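Local coordinates for 462aa long hypothetical selenium-binding protein (Sulfolobus tokodaii, PDB 2ECE) that is of unknown function but belongs to the selenium-binding protein family and may bind selenium, at residues E130-T142 / S153-L167. Sequence-based numbering, arbitrary orientation.
Sequences EVKKVSGYSRLHT and SALGNEEGEGPGGIL
Residues 137-142 and 153-157 pair antiparallel through Ser-138/Gly-156 and Leu-140/Ala-154, the chain turning a corner at Arg-139 and at Leu-155 and Gly-156. Leu-155 N donates to Arg-139 O, and His-141 N reaches Ser-153 O at 2.8 Å, nearly straight at 173°; Ser-138 N bonds Gly-156 O. Opposite Thr-142, Ser-153 grips twice: its N donates to Thr-142 O, while its OG, lying between its own backbone N and carbonyl carbon (chi1 65°), accepts from Thr-142 N at 2.9 Å and also hydrogen-bonds Tyr-191 O. The His-141 and Thr-142 bonds join the first two strands, 140-145 and 150-154, of a four-stranded antiparallel beta-propeller blade; those of Ser-138 and Arg-139 continue the pairing past the corner. Tyr-137 lies against 163-167: Gly-165 N sits 3.5 Å above one ring face, offset toward the rim, and Pro-163 O meets the ring edge in plane. Its CB presses on Ala-154 CB at 3.5 Å, and its OH is hydrogen-bonded to Glu-181 and Arg-184. A leucine in place of Tyr-137 would probably leave Glu-181 and Arg-184 without their hydroxyl partner and open a gap beside Gly-164 and Gly-165. Ser-138 OG donates to Asn-157 O at 2.7 Å, from the carbonyl face opposite Gly-160 N, and accepts from Arg-139 NH1 in the guanidinium plane; NE pairs with Glu-214. On the other sheet face, Leu-140 CD1 packs on Ala-154 CB at 3.9 Å.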
ATOM      1  N   GLU A 130     -18.464  -3.364 -15.956  1.00 22.18           N
ATOM      2  CA  GLU A 130     -18.465  -1.983 -16.425  1.00 22.29           C
ATOM      3  C   GLU A 130     -17.023  -1.496 -16.368  1.00 22.20           C
ATOM      4  O   GLU A 130     -16.573  -0.748 -17.234  1.00 20.73           O
ATOM      5  CB  GLU A 130     -19.334  -1.089 -15.535  1.00 24.44           C
ATOM      6  CG  GLU A 130     -19.384   0.367 -15.992  1.00 28.94           C
ATOM      7  CD  GLU A 130     -20.194   0.569 -17.275  1.00 33.91           C
ATOM      8  OE1 GLU A 130     -20.290   1.726 -17.749  1.00 35.67           O
ATOM      9  OE2 GLU A 130     -20.738  -0.423 -17.809  1.00 33.52           O
ATOM     10  N   VAL A 131     -16.300  -1.911 -15.330  1.00 21.97           N
ATOM     11  CA  VAL A 131     -14.906  -1.514 -15.204  1.00 23.00           C
ATOM     12  C   VAL A 131     -14.095  -2.082 -16.365  1.00 21.90           C
ATOM     13  O   VAL A 131     -13.337  -1.363 -17.011  1.00 23.44           O
ATOM     14  CB  VAL A 131     -14.298  -1.999 -13.870  1.00 23.58           C
ATOM     15  CG1 VAL A 131     -12.775  -1.909 -13.925  1.00 23.03           C
ATOM     16  CG2 VAL A 131     -14.828  -1.133 -12.721  1.00 20.92           C
ATOM     17  N   LYS A 132     -14.270  -3.371 -16.635  1.00 22.91           N
ATOM     18  CA  LYS A 132     -13.537  -4.022 -17.719  1.00 23.82           C
ATOM     19  C   LYS A 132     -13.924  -3.486 -19.093  1.00 24.43           C
ATOM     20  O   LYS A 132     -13.068  -3.320 -19.967  1.00 24.49           O
ATOM     21  CB  LYS A 132     -13.771  -5.531 -17.687  1.00 23.16           C
ATOM     22  CG  LYS A 132     -13.293  -6.216 -16.425  1.00 23.42           C
ATOM     23  CD  LYS A 132     -13.657  -7.697 -16.462  1.00 24.12           C
ATOM     24  CE  LYS A 132     -13.490  -8.336 -15.097  1.00 27.20           C
ATOM     25  NZ  LYS A 132     -13.955  -9.748 -15.086  1.00 25.97           N
ATOM     26  N   LYS A 133     -15.212  -3.210 -19.279  1.00 26.32           N
ATOM     27  CA  LYS A 133     -15.705  -2.700 -20.559  1.00 26.88           C
ATOM     28  C   LYS A 133     -15.124  -1.334 -20.920  1.00 26.58           C
ATOM     29  O   LYS A 133     -14.666  -1.119 -22.043  1.00 26.30           O
ATOM     30  CB  LYS A 133     -17.233  -2.610 -20.535  1.00 28.92           C
ATOM     31  CG  LYS A 133     -17.830  -1.959 -21.777  1.00 31.48           C
ATOM     32  CD  LYS A 133     -19.355  -1.924 -21.730  1.00 32.68           C
ATOM     33  CE  LYS A 133     -19.875  -0.555 -21.329  1.00 34.59           C
ATOM     34  NZ  LYS A 133     -21.347  -0.438 -21.552  1.00 37.62           N
ATOM     35  N   VAL A 134     -15.137  -0.420 -19.958  1.00 25.52           N
ATOM     36  CA  VAL A 134     -14.643   0.936 -20.169  1.00 24.31           C
ATOM     37  C   VAL A 134     -13.123   1.095 -20.189  1.00 24.56           C
ATOM     38  O   VAL A 134     -12.585   1.792 -21.045  1.00 24.73           O
ATOM     39  CB  VAL A 134     -15.203   1.895 -19.094  1.00 25.20           C
ATOM     40  CG1 VAL A 134     -14.719   3.315 -19.347  1.00 25.04           C
ATOM     41  CG2 VAL A 134     -16.723   1.841 -19.091  1.00 26.62           C
ATOM     42  N   SER A 135     -12.432   0.456 -19.248  1.00 23.68           N
ATOM     43  CA  SER A 135     -10.978   0.586 -19.154  1.00 22.34           C
ATOM     44  C   SER A 135     -10.173  -0.536 -19.800  1.00 23.31           C
ATOM     45  O   SER A 135      -9.019  -0.328 -20.171  1.00 22.94           O
ATOM     46  CB  SER A 135     -10.559   0.683 -17.686  1.00 20.10           C
ATOM     47  OG  SER A 135     -10.683  -0.580 -17.056  1.00 17.37           O
ATOM     48  N   GLY A 136     -10.763  -1.723 -19.912  1.00 22.40           N
ATOM     49  CA  GLY A 136     -10.048  -2.850 -20.490  1.00 23.60           C
ATOM     50  C   GLY A 136      -9.070  -3.466 -19.495  1.00 23.73           C
ATOM     51  O   GLY A 136      -8.207  -4.260 -19.871  1.00 24.24           O
ATOM     52  N   TYR A 137      -9.205  -3.091 -18.222  1.00 22.37           N
ATOM     53  CA  TYR A 137      -8.344  -3.600 -17.153  1.00 21.56           C
ATOM     54  C   TYR A 137      -9.122  -4.403 -16.112  1.00 21.56           C
ATOM     55  O   TYR A 137     -10.336  -4.227 -15.947  1.00 22.55           O
ATOM     56  CB  TYR A 137      -7.645  -2.446 -16.417  1.00 19.58           C
ATOM     57  CG  TYR A 137      -6.607  -1.685 -17.206  1.00 20.31           C
ATOM     58  CD1 TYR A 137      -5.645  -2.354 -17.963  1.00 20.68           C
ATOM     59  CD2 TYR A 137      -6.539  -0.290 -17.138  1.00 19.47           C
ATOM     60  CE1 TYR A 137      -4.637  -1.653 -18.630  1.00 18.27           C
ATOM     61  CE2 TYR A 137      -5.535   0.419 -17.801  1.00 17.83           C
ATOM     62  CZ  TYR A 137      -4.588  -0.272 -18.542  1.00 17.92           C
ATOM     63  OH  TYR A 137      -3.581   0.414 -19.175  1.00 17.83           O
ATOM     64  N   SER A 138      -8.414  -5.274 -15.396  1.00 21.42           N
ATOM     65  CA  SER A 138      -9.027  -6.076 -14.340  1.00 19.74           C
ATOM     66  C   SER A 138      -8.044  -6.235 -13.180  1.00 18.84           C
ATOM     67  O   SER A 138      -6.834  -6.041 -13.358  1.00 19.03           O
ATOM     68  CB  SER A 138      -9.453  -7.454 -14.875  1.00 20.10           C
ATOM     69  OG  SER A 138      -8.337  -8.274 -15.180  1.00 23.52           O
ATOM     70  N   ARG A 139      -8.571  -6.590 -12.006  1.00 18.76           N
ATOM     71  CA  ARG A 139      -7.785  -6.777 -10.780  1.00 18.73           C
ATOM     72  C   ARG A 139      -7.204  -5.435 -10.339  1.00 19.16           C
ATOM     73  O   ARG A 139      -6.020  -5.146 -10.545  1.00 18.53           O
ATOM     74  CB  ARG A 139      -6.667  -7.804 -10.996  1.00 18.25           C
ATOM     75  CG  ARG A 139      -7.132  -9.271 -10.982  1.00 18.95           C
ATOM     76  CD  ARG A 139      -7.836  -9.693 -12.276  1.00 19.68           C
ATOM     77  NE  ARG A 139      -8.044 -11.142 -12.316  1.00 20.62           N
ATOM     78  CZ  ARG A 139      -8.346 -11.840 -13.414  1.00 21.93           C
ATOM     79  NH1 ARG A 139      -8.484 -11.238 -14.589  1.00 18.68           N
ATOM     80  NH2 ARG A 139      -8.500 -13.153 -13.336  1.00 23.81           N
ATOM     81  N   LEU A 140      -8.061  -4.627  -9.722  1.00 18.83           N
ATOM     82  CA  LEU A 140      -7.714  -3.279  -9.278  1.00 20.01           C
ATOM     83  C   LEU A 140      -6.954  -3.243  -7.962  1.00 19.54           C
ATOM     84  O   LEU A 140      -7.347  -3.875  -6.973  1.00 18.73           O
ATOM     85  CB  LEU A 140      -8.983  -2.436  -9.192  1.00 19.11           C
ATOM     86  CG  LEU A 140      -9.450  -1.826 -10.521  1.00 20.81           C
ATOM     87  CD1 LEU A 140      -9.451  -2.864 -11.636  1.00 23.24           C
ATOM     88  CD2 LEU A 140     -10.835  -1.229 -10.318  1.00 19.71           C
ATOM     89  N   HIS A 141      -5.868  -2.474  -7.961  1.00 18.01           N
ATOM     90  CA  HIS A 141      -4.986  -2.379  -6.806  1.00 16.56           C
ATOM     91  C   HIS A 141      -4.955  -1.017  -6.091  1.00 15.10           C
ATOM     92  O   HIS A 141      -5.754  -0.756  -5.194  1.00 15.30           O
ATOM     93  CB  HIS A 141      -3.570  -2.769  -7.257  1.00 15.81           C
ATOM     94  CG  HIS A 141      -2.588  -2.922  -6.138  1.00 16.25           C
ATOM     95  ND1 HIS A 141      -2.458  -4.089  -5.411  1.00 20.13           N
ATOM     96  CD2 HIS A 141      -1.689  -2.053  -5.619  1.00 15.12           C
ATOM     97  CE1 HIS A 141      -1.520  -3.932  -4.494  1.00 14.88           C
ATOM     98  NE2 HIS A 141      -1.037  -2.705  -4.598  1.00 17.87           N
ATOM     99  N   THR A 142      -4.039  -0.153  -6.511  1.00 14.18           N
ATOM    100  CA  THR A 142      -3.858   1.158  -5.885  1.00 14.84           C
ATOM    101  C   THR A 142      -4.855   2.246  -6.291  1.00 15.57           C
ATOM    102  O   THR A 142      -5.206   2.370  -7.462  1.00 15.14           O
ATOM    103  CB  THR A 142      -2.439   1.702  -6.171  1.00 14.46           C
ATOM    104  OG1 THR A 142      -1.463   0.742  -5.735  1.00 14.83           O
ATOM    105  CG2 THR A 142      -2.209   3.056  -5.439  1.00 13.39           C
ATOM    106  N   SER A 153      -4.817   1.710 -10.206  1.00 18.06           N
ATOM    107  CA  SER A 153      -3.980   0.808 -10.982  1.00 17.80           C
ATOM    108  C   SER A 153      -4.643  -0.565 -11.091  1.00 18.89           C
ATOM    109  O   SER A 153      -5.481  -0.930 -10.265  1.00 17.96           O
ATOM    110  CB  SER A 153      -2.599   0.676 -10.338  1.00 17.60           C
ATOM    111  OG  SER A 153      -2.689   0.058  -9.069  1.00 14.12           O
ATOM    112  N   ALA A 154      -4.271  -1.317 -12.124  1.00 18.03           N
ATOM    113  CA  ALA A 154      -4.826  -2.648 -12.349  1.00 18.20           C
ATOM    114  C   ALA A 154      -3.715  -3.593 -12.805  1.00 17.64           C
ATOM    115  O   ALA A 154      -2.852  -3.216 -13.595  1.00 17.81           O
ATOM    116  CB  ALA A 154      -5.947  -2.581 -13.399  1.00 17.79           C
ATOM    117  N   LEU A 155      -3.742  -4.824 -12.300  1.00 18.51           N
ATOM    118  CA  LEU A 155      -2.724  -5.820 -12.617  1.00 20.08           C
ATOM    119  C   LEU A 155      -2.695  -6.352 -14.053  1.00 22.20           C
ATOM    120  O   LEU A 155      -1.636  -6.741 -14.545  1.00 21.68           O
ATOM    121  CB  LEU A 155      -2.849  -7.001 -11.653  1.00 20.36           C
ATOM    122  CG  LEU A 155      -2.007  -7.062 -10.369  1.00 22.64           C
ATOM    123  CD1 LEU A 155      -1.697  -5.681  -9.834  1.00 20.69           C
ATOM    124  CD2 LEU A 155      -2.730  -7.919  -9.354  1.00 19.29           C
ATOM    125  N   GLY A 156      -3.834  -6.378 -14.734  1.00 22.86           N
ATOM    126  CA  GLY A 156      -3.820  -6.890 -16.096  1.00 22.57           C
ATOM    127  C   GLY A 156      -4.984  -6.460 -16.966  1.00 22.77           C
ATOM    128  O   GLY A 156      -5.755  -5.581 -16.583  1.00 19.79           O
ATOM    129  N   ASN A 157      -5.096  -7.055 -18.156  1.00 24.88           N
ATOM    130  CA  ASN A 157      -6.198  -6.731 -19.055  1.00 26.51           C
ATOM    131  C   ASN A 157      -7.411  -7.570 -18.659  1.00 28.28           C
ATOM    132  O   ASN A 157      -7.344  -8.348 -17.703  1.00 26.55           O
ATOM    133  CB  ASN A 157      -5.820  -7.008 -20.518  1.00 27.12           C
ATOM    134  CG  ASN A 157      -5.428  -8.453 -20.764  1.00 25.64           C
ATOM    135  OD1 ASN A 157      -5.633  -9.328 -19.924  1.00 25.67           O
ATOM    136  ND2 ASN A 157      -4.869  -8.711 -21.937  1.00 27.48           N
ATOM    137  N   GLU A 158      -8.514  -7.434 -19.392  1.00 30.33           N
ATOM    138  CA  GLU A 158      -9.713  -8.183 -19.040  1.00 31.90           C
ATOM    139  C   GLU A 158      -9.544  -9.699 -19.036  1.00 32.48           C
ATOM    140  O   GLU A 158     -10.317 -10.397 -18.389  1.00 33.80           O
ATOM    141  CB  GLU A 158     -10.910  -7.772 -19.924  1.00 33.23           C
ATOM    142  CG  GLU A 158     -10.703  -7.782 -21.430  1.00 35.85           C
ATOM    143  CD  GLU A 158     -10.014  -6.529 -21.953  1.00 36.47           C
ATOM    144  OE1 GLU A 158      -8.777  -6.546 -22.109  1.00 37.43           O
ATOM    145  OE2 GLU A 158     -10.708  -5.523 -22.206  1.00 37.28           O
ATOM    146  N   GLU A 159      -8.526 -10.209 -19.724  1.00 32.08           N
ATOM    147  CA  GLU A 159      -8.291 -11.655 -19.772  1.00 33.08           C
ATOM    148  C   GLU A 159      -7.366 -12.182 -18.679  1.00 31.41           C
ATOM    149  O   GLU A 159      -7.134 -13.385 -18.587  1.00 29.96           O
ATOM    150  CB  GLU A 159      -7.693 -12.065 -21.118  1.00 36.60           C
ATOM    151  CG  GLU A 159      -8.584 -11.869 -22.328  1.00 41.26           C
ATOM    152  CD  GLU A 159      -7.976 -12.491 -23.577  1.00 44.78           C
ATOM    153  OE1 GLU A 159      -7.876 -11.792 -24.609  1.00 46.55           O
ATOM    154  OE2 GLU A 159      -7.595 -13.685 -23.525  1.00 46.87           O
ATOM    155  N   GLY A 160      -6.823 -11.293 -17.858  1.00 30.92           N
ATOM    156  CA  GLY A 160      -5.926 -11.749 -16.812  1.00 28.06           C
ATOM    157  C   GLY A 160      -4.469 -11.704 -17.239  1.00 27.56           C
ATOM    158  O   GLY A 160      -3.582 -12.081 -16.472  1.00 27.29           O
ATOM    159  N   GLU A 161      -4.218 -11.269 -18.471  1.00 27.28           N
ATOM    160  CA  GLU A 161      -2.849 -11.133 -18.969  1.00 27.56           C
ATOM    161  C   GLU A 161      -2.527  -9.639 -18.903  1.00 26.58           C
ATOM    162  O   GLU A 161      -3.052  -8.937 -18.039  1.00 28.66           O
ATOM    163  CB  GLU A 161      -2.736 -11.650 -20.412  1.00 27.80           C
ATOM    164  CG  GLU A 161      -3.018 -13.152 -20.552  1.00 29.07           C
ATOM    165  CD  GLU A 161      -2.077 -14.013 -19.722  1.00 30.53           C
ATOM    166  OE1 GLU A 161      -2.492 -15.108 -19.284  1.00 30.74           O
ATOM    167  OE2 GLU A 161      -0.918 -13.605 -19.509  1.00 32.70           O
ATOM    168  N   GLY A 162      -1.679  -9.150 -19.803  1.00 25.24           N
ATOM    169  CA  GLY A 162      -1.327  -7.738 -19.796  1.00 24.06           C
ATOM    170  C   GLY A 162      -1.551  -7.077 -21.142  1.00 25.21           C
ATOM    171  O   GLY A 162      -1.979  -7.742 -22.083  1.00 25.44           O
ATOM    172  N   PRO A 163      -1.236  -5.779 -21.289  1.00 23.99           N
ATOM    173  CA  PRO A 163      -0.680  -4.892 -20.263  1.00 23.51           C
ATOM    174  C   PRO A 163      -1.668  -4.534 -19.164  1.00 22.48           C
ATOM    175  O   PRO A 163      -2.874  -4.507 -19.379  1.00 22.40           O
ATOM    176  CB  PRO A 163      -0.276  -3.646 -21.055  1.00 23.88           C
ATOM    177  CG  PRO A 163      -0.134  -4.146 -22.478  1.00 25.31           C
ATOM    178  CD  PRO A 163      -1.293  -5.091 -22.588  1.00 24.26           C
ATOM    179  N   GLY A 164      -1.136  -4.284 -17.976  1.00 22.00           N
ATOM    180  CA  GLY A 164      -1.967  -3.845 -16.879  1.00 20.55           C
ATOM    181  C   GLY A 164      -1.750  -2.352 -16.952  1.00 19.57           C
ATOM    182  O   GLY A 164      -1.078  -1.877 -17.882  1.00 17.39           O
ATOM    183  N   GLY A 165      -2.278  -1.590 -16.003  1.00 18.42           N
ATOM    184  CA  GLY A 165      -2.062  -0.159 -16.077  1.00 18.84           C
ATOM    185  C   GLY A 165      -2.885   0.653 -15.109  1.00 19.55           C
ATOM    186  O   GLY A 165      -3.229   0.181 -14.034  1.00 19.49           O
ATOM    187  N   ILE A 166      -3.206   1.878 -15.506  1.00 19.41           N
ATOM    188  CA  ILE A 166      -3.960   2.788 -14.660  1.00 19.55           C
ATOM    189  C   ILE A 166      -5.210   3.318 -15.352  1.00 20.19           C
ATOM    190  O   ILE A 166      -5.155   3.772 -16.498  1.00 19.51           O
ATOM    191  CB  ILE A 166      -3.075   3.992 -14.254  1.00 19.34           C
ATOM    192  CG1 ILE A 166      -1.820   3.483 -13.536  1.00 19.22           C
ATOM    193  CG2 ILE A 166      -3.865   4.963 -13.387  1.00 18.66           C
ATOM    194  CD1 ILE A 166      -0.694   4.507 -13.455  1.00 18.84           C
ATOM    195  N   LEU A 167      -6.338   3.252 -14.654  1.00 19.86           N
ATOM    196  CA  LEU A 167      -7.589   3.769 -15.195  1.00 20.72           C
ATOM    197  C   LEU A 167      -7.979   4.962 -14.343  1.00 21.07           C
ATOM    198  O   LEU A 167      -7.434   5.165 -13.255  1.00 19.84           O
ATOM    199  CB  LEU A 167      -8.702   2.718 -15.144  1.00 21.42           C
ATOM    200  CG  LEU A 167      -9.164   2.252 -13.764  1.00 21.91           C
ATOM    201  CD1 LEU A 167     -10.670   2.418 -13.641  1.00 22.60           C
ATOM    202  CD2 LEU A 167      -8.768   0.800 -13.568  1.00 24.37           C
TER
HETATM  203  O   HOH W   1     -10.153 -12.845 -16.428  1.00 26.20           O